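Local atomic coordinates of lipolytic enzyme, G-D-S-L family (Bacteroides thetaiotaomicron, PDB entry 7BR2), a protein that metabolises the drug diltiazem as a serine esterase of the SGNH (GDSL) hydrolase family in a gut bacterium. Residues R161-Q166 against W175-W180; N181-A186 against A217-K222. All coordinates share one frame; numbering follows the deposited sequence.

Contact 1 of 2, residues R161-Q166 against W175-W180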
ATOM      1  N   ARG A 161      -9.174   5.768  20.696  1.00 44.25           N
ATOM      2  CA  ARG A 161      -9.554   7.109  21.147  1.00 47.30           C
ATOM      3  C   ARG A 161      -8.892   8.184  20.294  1.00 47.20           C
ATOM      4  O   ARG A 161      -9.532   9.176  19.908  1.00 46.05           O
ATOM      5  CB  ARG A 161      -9.178   7.304  22.614  1.00 47.95           C
ATOM      6  CG  ARG A 161     -10.109   6.650  23.598  1.00 48.82           C
ATOM      7  CD  ARG A 161      -9.705   7.014  25.017  1.00 51.77           C
ATOM      8  NE  ARG A 161     -10.179   8.343  25.400  1.00 51.79           N
ATOM      9  CZ  ARG A 161      -9.763   8.993  26.483  1.00 54.11           C
ATOM     10  NH1 ARG A 161      -8.855   8.433  27.279  1.00 52.04           N
ATOM     11  NH2 ARG A 161     -10.255  10.193  26.775  1.00 44.42           N
ATOM     12  N   ILE A 162      -7.593   8.021  20.023  1.00 42.17           N
ATOM     13  CA  ILE A 162      -6.908   8.973  19.148  1.00 45.14           C
ATOM     14  C   ILE A 162      -7.570   8.994  17.766  1.00 40.03           C
ATOM     15  O   ILE A 162      -7.797  10.060  17.174  1.00 41.67           O
ATOM     16  CB  ILE A 162      -5.401   8.642  19.068  1.00 45.92           C
ATOM     17  CG1 ILE A 162      -4.757   8.732  20.457  1.00 40.96           C
ATOM     18  CG2 ILE A 162      -4.699   9.592  18.105  1.00 36.53           C
ATOM     19  CD1 ILE A 162      -3.335   8.234  20.519  1.00 36.99           C
ATOM     20  N   ILE A 163      -7.925   7.819  17.251  1.00 35.36           N
ATOM     21  CA  ILE A 163      -8.546   7.758  15.933  1.00 41.31           C
ATOM     22  C   ILE A 163      -9.909   8.447  15.935  1.00 44.08           C
ATOM     23  O   ILE A 163     -10.279   9.106  14.960  1.00 48.66           O
ATOM     24  CB  ILE A 163      -8.639   6.300  15.464  1.00 41.87           C
ATOM     25  CG1 ILE A 163      -7.223   5.743  15.289  1.00 38.89           C
ATOM     26  CG2 ILE A 163      -9.431   6.216  14.172  1.00 40.41           C
ATOM     27  CD1 ILE A 163      -7.148   4.309  14.876  1.00 41.63           C
ATOM     28  N   GLU A 164     -10.662   8.337  17.032  1.00 43.74           N
ATOM     29  CA  GLU A 164     -11.935   9.055  17.121  1.00 48.15           C
ATOM     30  C   GLU A 164     -11.721  10.559  17.162  1.00 46.35           C
ATOM     31  O   GLU A 164     -12.499  11.320  16.567  1.00 43.25           O
ATOM     32  CB  GLU A 164     -12.740   8.584  18.338  1.00 49.70           C
ATOM     33  CG  GLU A 164     -13.869   7.600  18.021  1.00 53.08           C
ATOM     34  CD  GLU A 164     -14.745   8.048  16.831  1.00 62.71           C
ATOM     35  OE1 GLU A 164     -15.436   9.092  16.950  1.00 59.56           O
ATOM     36  OE2 GLU A 164     -14.769   7.350  15.791  1.00 61.73           O
ATOM     37  N   TYR A 165     -10.677  11.012  17.860  1.00 45.42           N
ATOM     38  CA  TYR A 165     -10.366  12.436  17.803  1.00 45.72           C
ATOM     39  C   TYR A 165     -10.041  12.867  16.371  1.00 51.78           C
ATOM     40  O   TYR A 165     -10.472  13.942  15.921  1.00 48.19           O
ATOM     41  CB  TYR A 165      -9.213  12.777  18.737  1.00 45.45           C
ATOM     42  CG  TYR A 165      -9.117  14.260  18.969  1.00 42.94           C
ATOM     43  CD1 TYR A 165      -8.490  15.090  18.042  1.00 46.12           C
ATOM     44  CD2 TYR A 165      -9.677  14.840  20.091  1.00 43.69           C
ATOM     45  CE1 TYR A 165      -8.416  16.453  18.230  1.00 42.15           C
ATOM     46  CE2 TYR A 165      -9.601  16.211  20.299  1.00 46.77           C
ATOM     47  CZ  TYR A 165      -8.971  17.010  19.361  1.00 45.29           C
ATOM     48  OH  TYR A 165      -8.895  18.367  19.561  1.00 48.37           O
ATOM     49  N   GLN A 166      -9.308  12.023  15.633  1.00 43.86           N
ATOM     50  CA  GLN A 166      -9.063  12.297  14.220  1.00 44.41           C
ATOM     51  C   GLN A 166     -10.369  12.405  13.438  1.00 46.84           C
ATOM     52  O   GLN A 166     -10.558  13.344  12.656  1.00 45.47           O
ATOM     53  CB  GLN A 166      -8.194  11.200  13.612  1.00 44.25           C
ATOM     54  CG  GLN A 166      -6.728  11.322  13.854  1.00 39.32           C
ATOM     55  CD  GLN A 166      -5.974  10.229  13.146  1.00 43.37           C
ATOM     56  OE1 GLN A 166      -5.944   9.087  13.603  1.00 45.04           O
ATOM     57  NE2 GLN A 166      -5.374  10.564  12.008  1.00 38.00           N
ATOM     58  N   TRP A 175     -12.493  17.550   6.107  1.00 42.63           N
ATOM     59  CA  TRP A 175     -11.512  16.597   5.624  1.00 38.14           C
ATOM     60  C   TRP A 175     -12.148  15.220   5.494  1.00 40.76           C
ATOM     61  O   TRP A 175     -13.126  14.905   6.170  1.00 46.50           O
ATOM     62  CB  TRP A 175     -10.327  16.531   6.581  1.00 41.08           C
ATOM     63  CG  TRP A 175      -9.669  17.837   6.772  1.00 36.75           C
ATOM     64  CD1 TRP A 175      -9.693  18.889   5.908  1.00 35.23           C
ATOM     65  CD2 TRP A 175      -8.835  18.227   7.867  1.00 33.72           C
ATOM     66  NE1 TRP A 175      -8.950  19.925   6.410  1.00 37.01           N
ATOM     67  CE2 TRP A 175      -8.405  19.544   7.609  1.00 36.14           C
ATOM     68  CE3 TRP A 175      -8.413  17.595   9.040  1.00 37.26           C
ATOM     69  CZ2 TRP A 175      -7.574  20.247   8.488  1.00 36.05           C
ATOM     70  CZ3 TRP A 175      -7.587  18.294   9.915  1.00 38.71           C
ATOM     71  CH2 TRP A 175      -7.175  19.604   9.632  1.00 33.93           C
ATOM     72  N   GLU A 176     -11.557  14.387   4.639  1.00 39.17           N
ATOM     73  CA  GLU A 176     -12.013  13.014   4.501  1.00 41.39           C
ATOM     74  C   GLU A 176     -11.416  12.148   5.607  1.00 40.79           C
ATOM     75  O   GLU A 176     -10.416  12.500   6.233  1.00 44.24           O
ATOM     76  CB  GLU A 176     -11.654  12.457   3.118  1.00 39.04           C
ATOM     77  CG  GLU A 176     -12.123  13.366   1.975  1.00 41.00           C
ATOM     78  CD  GLU A 176     -11.553  12.990   0.613  1.00 42.56           C
ATOM     79  OE1 GLU A 176     -12.355  12.801  -0.326  1.00 44.67           O
ATOM     80  OE2 GLU A 176     -10.312  12.908   0.474  1.00 41.32           O
ATOM     81  N   PHE A 177     -12.054  11.004   5.858  1.00 47.70           N
ATOM     82  CA  PHE A 177     -11.615  10.114   6.921  1.00 37.73           C
ATOM     83  C   PHE A 177     -11.766   8.672   6.464  1.00 41.85           C
ATOM     84  O   PHE A 177     -12.783   8.304   5.866  1.00 47.32           O
ATOM     85  CB  PHE A 177     -12.424  10.331   8.217  1.00 40.18           C
ATOM     86  CG  PHE A 177     -12.104   9.334   9.309  1.00 47.29           C
ATOM     87  CD1 PHE A 177     -12.756   8.099   9.380  1.00 44.47           C
ATOM     88  CD2 PHE A 177     -11.135   9.626  10.267  1.00 45.30           C
ATOM     89  CE1 PHE A 177     -12.443   7.175  10.376  1.00 38.15           C
ATOM     90  CE2 PHE A 177     -10.820   8.708  11.276  1.00 42.30           C
ATOM     91  CZ  PHE A 177     -11.478   7.482  11.328  1.00 43.36           C
ATOM     92  N   THR A 178     -10.765   7.854   6.784  1.00 43.23           N
ATOM     93  CA  THR A 178     -10.852   6.410   6.645  1.00 36.86           C
ATOM     94  C   THR A 178     -10.084   5.781   7.799  1.00 37.64           C
ATOM     95  O   THR A 178      -9.209   6.409   8.398  1.00 39.89           O
ATOM     96  CB  THR A 178     -10.306   5.931   5.303  1.00 34.08           C
ATOM     97  OG1 THR A 178     -10.532   4.526   5.179  1.00 45.78           O
ATOM     98  CG2 THR A 178      -8.814   6.208   5.206  1.00 39.98           C
ATOM     99  N   ASP A 179     -10.422   4.537   8.126  1.00 40.98           N
ATOM    100  CA  ASP A 179      -9.879   3.888   9.312  1.00 36.53           C
ATOM    101  C   ASP A 179      -9.368   2.504   8.958  1.00 39.34           C
ATOM    102  O   ASP A 179     -10.067   1.734   8.290  1.00 40.02           O
ATOM    103  CB  ASP A 179     -10.929   3.803  10.421  1.00 37.62           C
ATOM    104  CG  ASP A 179     -10.387   3.166  11.690  1.00 45.90           C
ATOM    105  OD1 ASP A 179      -9.166   3.298  11.963  1.00 45.80           O
ATOM    106  OD2 ASP A 179     -11.185   2.528  12.414  1.00 42.38           O
ATOM    107  N   TRP A 180      -8.132   2.205   9.364  1.00 36.95           N
ATOM    108  CA  TRP A 180      -7.622   0.842   9.266  1.00 39.16           C
ATOM    109  C   TRP A 180      -7.884   0.026  10.523  1.00 37.05           C
ATOM    110  O   TRP A 180      -7.844  -1.202  10.468  1.00 36.14           O
ATOM    111  CB  TRP A 180      -6.106   0.836   8.998  1.00 39.03           C
ATOM    112  CG  TRP A 180      -5.636   1.179   7.594  1.00 40.95           C
ATOM    113  CD1 TRP A 180      -6.051   0.612   6.414  1.00 41.13           C
ATOM    114  CD2 TRP A 180      -4.616   2.123   7.245  1.00 37.32           C
ATOM    115  NE1 TRP A 180      -5.369   1.171   5.357  1.00 41.36           N
ATOM    116  CE2 TRP A 180      -4.482   2.099   5.841  1.00 35.53           C
ATOM    117  CE3 TRP A 180      -3.811   2.998   7.987  1.00 34.52           C
ATOM    118  CZ2 TRP A 180      -3.571   2.910   5.163  1.00 33.66           C
ATOM    119  CZ3 TRP A 180      -2.909   3.813   7.306  1.00 34.23           C
ATOM    120  CH2 TRP A 180      -2.800   3.761   5.910  1.00 33.00           C
TER
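Ile163 of helix 155-173 sets its CG2 methyl against the ring of Phe177 on strand 176-179, in the last beta-alpha-beta unit (131-136, 155-173, 176-179) of the parallel sheet of this SGNH hydrolase. The helix segment and the strand run nearly antiparallel, at 159°, their axes 9.8 Å apart, as expected of the helix in a beta-alpha-beta crossover, which runs back against the direction of the strands. The methyl reaches the rim of the ring at CZ, 3.7 Å from Ile163 CG2, and lies near the ring plane, not over a face. With chi1 at 174°, Phe177 CG points opposite its backbone N, and the ring is directed at the helix turn between Ile163 and Gln166. There Phe177 CE2 lies 3.7 Å from the carbonyl oxygen Ile163 O, and Gln166 CB is 4.3 Å from Phe177 CE2. Arg167, one residue further along the helix, also touches this ring. Cutting Phe177 back to an alanine would probably open a gap between helix and strand and leave the Ile163 methyl without its aromatic neighbour. At the far end of the strand the Asp179 carboxylate is tied up by backbone N-H groups: OD1 accepts from Asn181 N and OD2 from Ala182 N, capping the start of helix 181-194. Ile163 packs on that same carboxylate with both branches, CG2 and CD1 each 3.7 Å from Asp179 OD1.

Contact 2 of 2, residues N181-A186 against A217-K222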
ATOM      1  N   ASN A 181      -8.121   0.687  11.653  1.00 41.84           N
ATOM      2  CA  ASN A 181      -8.089   0.006  12.943  1.00 43.87           C
ATOM      3  C   ASN A 181      -9.250  -0.979  13.077  1.00 41.03           C
ATOM      4  O   ASN A 181      -9.042  -2.177  13.301  1.00 40.15           O
ATOM      5  CB  ASN A 181      -8.113   1.050  14.063  1.00 40.46           C
ATOM      6  CG  ASN A 181      -7.570   0.513  15.365  1.00 48.50           C
ATOM      7  OD1 ASN A 181      -8.172  -0.358  15.987  1.00 52.43           O
ATOM      8  ND2 ASN A 181      -6.415   1.027  15.782  1.00 42.59           N
ATOM      9  N   ALA A 182     -10.484  -0.490  12.916  1.00 42.11           N
ATOM     10  CA  ALA A 182     -11.650  -1.364  13.043  1.00 46.48           C
ATOM     11  C   ALA A 182     -11.639  -2.509  12.042  1.00 40.27           C
ATOM     12  O   ALA A 182     -11.746  -3.670  12.473  1.00 45.72           O
ATOM     13  CB  ALA A 182     -12.938  -0.538  12.926  1.00 42.68           C
ATOM     14  N   PRO A 183     -11.505  -2.285  10.730  1.00 42.47           N
ATOM     15  CA  PRO A 183     -11.542  -3.437   9.814  1.00 42.82           C
ATOM     16  C   PRO A 183     -10.420  -4.427  10.054  1.00 44.32           C
ATOM     17  O   PRO A 183     -10.617  -5.643   9.905  1.00 56.24           O
ATOM     18  CB  PRO A 183     -11.439  -2.797   8.421  1.00 43.65           C
ATOM     19  CG  PRO A 183     -11.658  -1.338   8.620  1.00 41.75           C
ATOM     20  CD  PRO A 183     -11.297  -1.013  10.014  1.00 37.15           C
ATOM     21  N   MET A 184      -9.249  -3.953  10.453  1.00 39.61           N
ATOM     22  CA  MET A 184      -8.147  -4.877  10.658  1.00 43.49           C
ATOM     23  C   MET A 184      -8.329  -5.665  11.946  1.00 42.37           C
ATOM     24  O   MET A 184      -7.961  -6.838  12.012  1.00 41.85           O
ATOM     25  CB  MET A 184      -6.821  -4.122  10.646  1.00 38.74           C
ATOM     26  CG  MET A 184      -6.376  -3.724   9.247  1.00 45.30           C
ATOM     27  SD  MET A 184      -4.836  -2.787   9.267  1.00 38.38           S
ATOM     28  CE  MET A 184      -3.661  -4.146   9.391  1.00 27.06           C
ATOM     29  N   VAL A 185      -8.878  -5.035  12.988  1.00 44.82           N
ATOM     30  CA  VAL A 185      -9.244  -5.789  14.186  1.00 46.82           C
ATOM     31  C   VAL A 185     -10.251  -6.872  13.828  1.00 47.05           C
ATOM     32  O   VAL A 185     -10.126  -8.022  14.264  1.00 47.57           O
ATOM     33  CB  VAL A 185      -9.799  -4.843  15.268  1.00 47.29           C
ATOM     34  CG1 VAL A 185     -10.380  -5.650  16.414  1.00 51.57           C
ATOM     35  CG2 VAL A 185      -8.708  -3.941  15.792  1.00 49.53           C
ATOM     36  N   ALA A 186     -11.232  -6.530  12.988  1.00 42.15           N
ATOM     37  CA  ALA A 186     -12.252  -7.499  12.597  1.00 44.05           C
ATOM     38  C   ALA A 186     -11.632  -8.680  11.861  1.00 50.38           C
ATOM     39  O   ALA A 186     -11.942  -9.847  12.153  1.00 52.56           O
ATOM     40  CB  ALA A 186     -13.315  -6.817  11.734  1.00 34.66           C
ATOM     41  N   ALA A 217      -3.483  -1.608   1.985  1.00 35.72           N
ATOM     42  CA  ALA A 217      -3.665  -1.050   0.654  1.00 36.05           C
ATOM     43  C   ALA A 217      -5.054  -1.367   0.135  1.00 33.13           C
ATOM     44  O   ALA A 217      -5.734  -0.493  -0.415  1.00 34.04           O
ATOM     45  CB  ALA A 217      -2.587  -1.581  -0.288  1.00 27.93           C
ATOM     46  N   TYR A 218      -5.487  -2.617   0.314  1.00 33.46           N
ATOM     47  CA  TYR A 218      -6.818  -3.048  -0.091  1.00 33.60           C
ATOM     48  C   TYR A 218      -7.882  -2.161   0.534  1.00 33.76           C
ATOM     49  O   TYR A 218      -8.773  -1.655  -0.154  1.00 37.06           O
ATOM     50  CB  TYR A 218      -7.019  -4.509   0.337  1.00 41.38           C
ATOM     51  CG  TYR A 218      -8.468  -4.905   0.478  1.00 44.68           C
ATOM     52  CD1 TYR A 218      -9.240  -5.187  -0.642  1.00 39.67           C
ATOM     53  CD2 TYR A 218      -9.080  -4.934   1.728  1.00 41.86           C
ATOM     54  CE1 TYR A 218     -10.565  -5.526  -0.520  1.00 46.12           C
ATOM     55  CE2 TYR A 218     -10.407  -5.261   1.861  1.00 43.07           C
ATOM     56  CZ  TYR A 218     -11.150  -5.562   0.735  1.00 48.22           C
ATOM     57  OH  TYR A 218     -12.483  -5.889   0.868  1.00 43.44           O
ATOM     58  N   LEU A 219      -7.769  -1.924   1.839  1.00 32.72           N
ATOM     59  CA  LEU A 219      -8.771  -1.130   2.536  1.00 35.31           C
ATOM     60  C   LEU A 219      -8.764   0.318   2.070  1.00 39.77           C
ATOM     61  O   LEU A 219      -9.831   0.927   1.912  1.00 37.96           O
ATOM     62  CB  LEU A 219      -8.545  -1.212   4.046  1.00 40.92           C
ATOM     63  CG  LEU A 219      -8.865  -2.585   4.641  1.00 41.34           C
ATOM     64  CD1 LEU A 219      -8.333  -2.718   6.065  1.00 33.25           C
ATOM     65  CD2 LEU A 219     -10.388  -2.824   4.571  1.00 39.51           C
ATOM     66  N   PHE A 220      -7.576   0.893   1.835  1.00 39.12           N
ATOM     67  CA  PHE A 220      -7.538   2.277   1.369  1.00 32.68           C
ATOM     68  C   PHE A 220      -8.105   2.385  -0.039  1.00 34.28           C
ATOM     69  O   PHE A 220      -8.817   3.345  -0.359  1.00 36.20           O
ATOM     70  CB  PHE A 220      -6.106   2.821   1.427  1.00 33.37           C
ATOM     71  CG  PHE A 220      -6.004   4.300   1.190  1.00 25.21           C
ATOM     72  CD1 PHE A 220      -6.027   5.194   2.253  1.00 26.35           C
ATOM     73  CD2 PHE A 220      -5.885   4.802  -0.093  1.00 29.23           C
ATOM     74  CE1 PHE A 220      -5.946   6.564   2.025  1.00 29.81           C
ATOM     75  CE2 PHE A 220      -5.787   6.163  -0.323  1.00 28.78           C
ATOM     76  CZ  PHE A 220      -5.818   7.046   0.739  1.00 27.48           C
ATOM     77  N   LEU A 221      -7.839   1.389  -0.878  1.00 32.73           N
ATOM     78  CA  LEU A 221      -8.417   1.388  -2.216  1.00 37.51           C
ATOM     79  C   LEU A 221      -9.931   1.219  -2.160  1.00 36.88           C
ATOM     80  O   LEU A 221     -10.659   1.813  -2.963  1.00 34.68           O
ATOM     81  CB  LEU A 221      -7.789   0.273  -3.050  1.00 35.43           C
ATOM     82  CG  LEU A 221      -6.304   0.505  -3.323  1.00 33.02           C
ATOM     83  CD1 LEU A 221      -5.672  -0.737  -3.911  1.00 29.33           C
ATOM     84  CD2 LEU A 221      -6.135   1.716  -4.235  1.00 28.26           C
ATOM     85  N   LYS A 222     -10.427   0.431  -1.205  1.00 41.47           N
ATOM     86  CA  LYS A 222     -11.873   0.300  -1.047  1.00 42.59           C
ATOM     87  C   LYS A 222     -12.480   1.616  -0.571  1.00 36.61           C
ATOM     88  O   LYS A 222     -13.549   2.022  -1.041  1.00 37.08           O
ATOM     89  CB  LYS A 222     -12.207  -0.876  -0.113  1.00 43.48           C
ATOM     90  CG  LYS A 222     -13.693  -1.014   0.283  1.00 54.07           C
ATOM     91  CD  LYS A 222     -14.041  -2.438   0.780  1.00 48.98           C
ATOM     92  CE  LYS A 222     -14.148  -2.427   2.290  1.00 47.97           C
ATOM     93  NZ  LYS A 222     -14.473  -3.743   2.880  1.00 56.07           N
TER
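Leu219 of helix 210-223 sends its forked end into the side of helix 181-194, where Pro183 and Met184 receive it. One methyl serves both neighbours: Leu219 CD1 is 3.9 Å from Pro183 CB and equally 3.9 Å from Met184 CG. The second branch lies beside the proline alone, with Leu219 CD2 4.0 Å from Pro183 CB. Met184 CG sits anti to its own carbonyl carbon (chi1 -76°), and its chain runs obliquely past the leucine before bending at chi3 (82°). Across the segments this first shell is wholly apolar. Behind it, Met184 also packs on Ser138 and Pro139, in the loop following strand 131-136. Just ahead of Pro183, Asn181 OD1 accepts a hydrogen bond from Asn156 ND2 of helix 155-173, which links the start of helix 181-194 to its neighbour. On the other helix, Tyr218 OH is hydrogen-bonded to Glu299 and Phe220 meets Phe24 of the central sheet edge-to-face, so the residues flanking Leu219 are held from other directions. Joining the helix that follows the last strand to a later helix lying against the sheet, this is plain helix-helix packing within the three-layer alpha/beta/alpha fold of SGNH hydrolases.

Contact 1 closes before contact 2 opens, and their centres lie about 13 Å apart. Strand 176-179, an outermost strand of the five-stranded parallel sheet, runs directly into helix 181-194, so one continuous piece of chain supplies a partner to both: helix 155-173 meets the strand, and helix 210-223 meets the helix after it. The two contacts also touch directly. Ile163 CD1 packs 3.5 Å from Asn181 ND2, and Trp180, at the junction, places its CD1 3.9 Å from Leu219 CB while its NE1 bonds to Met216 O. Together they tie helices 155-173 and 210-223 to this edge of the parallel sheet in the SGNH hydrolase fold.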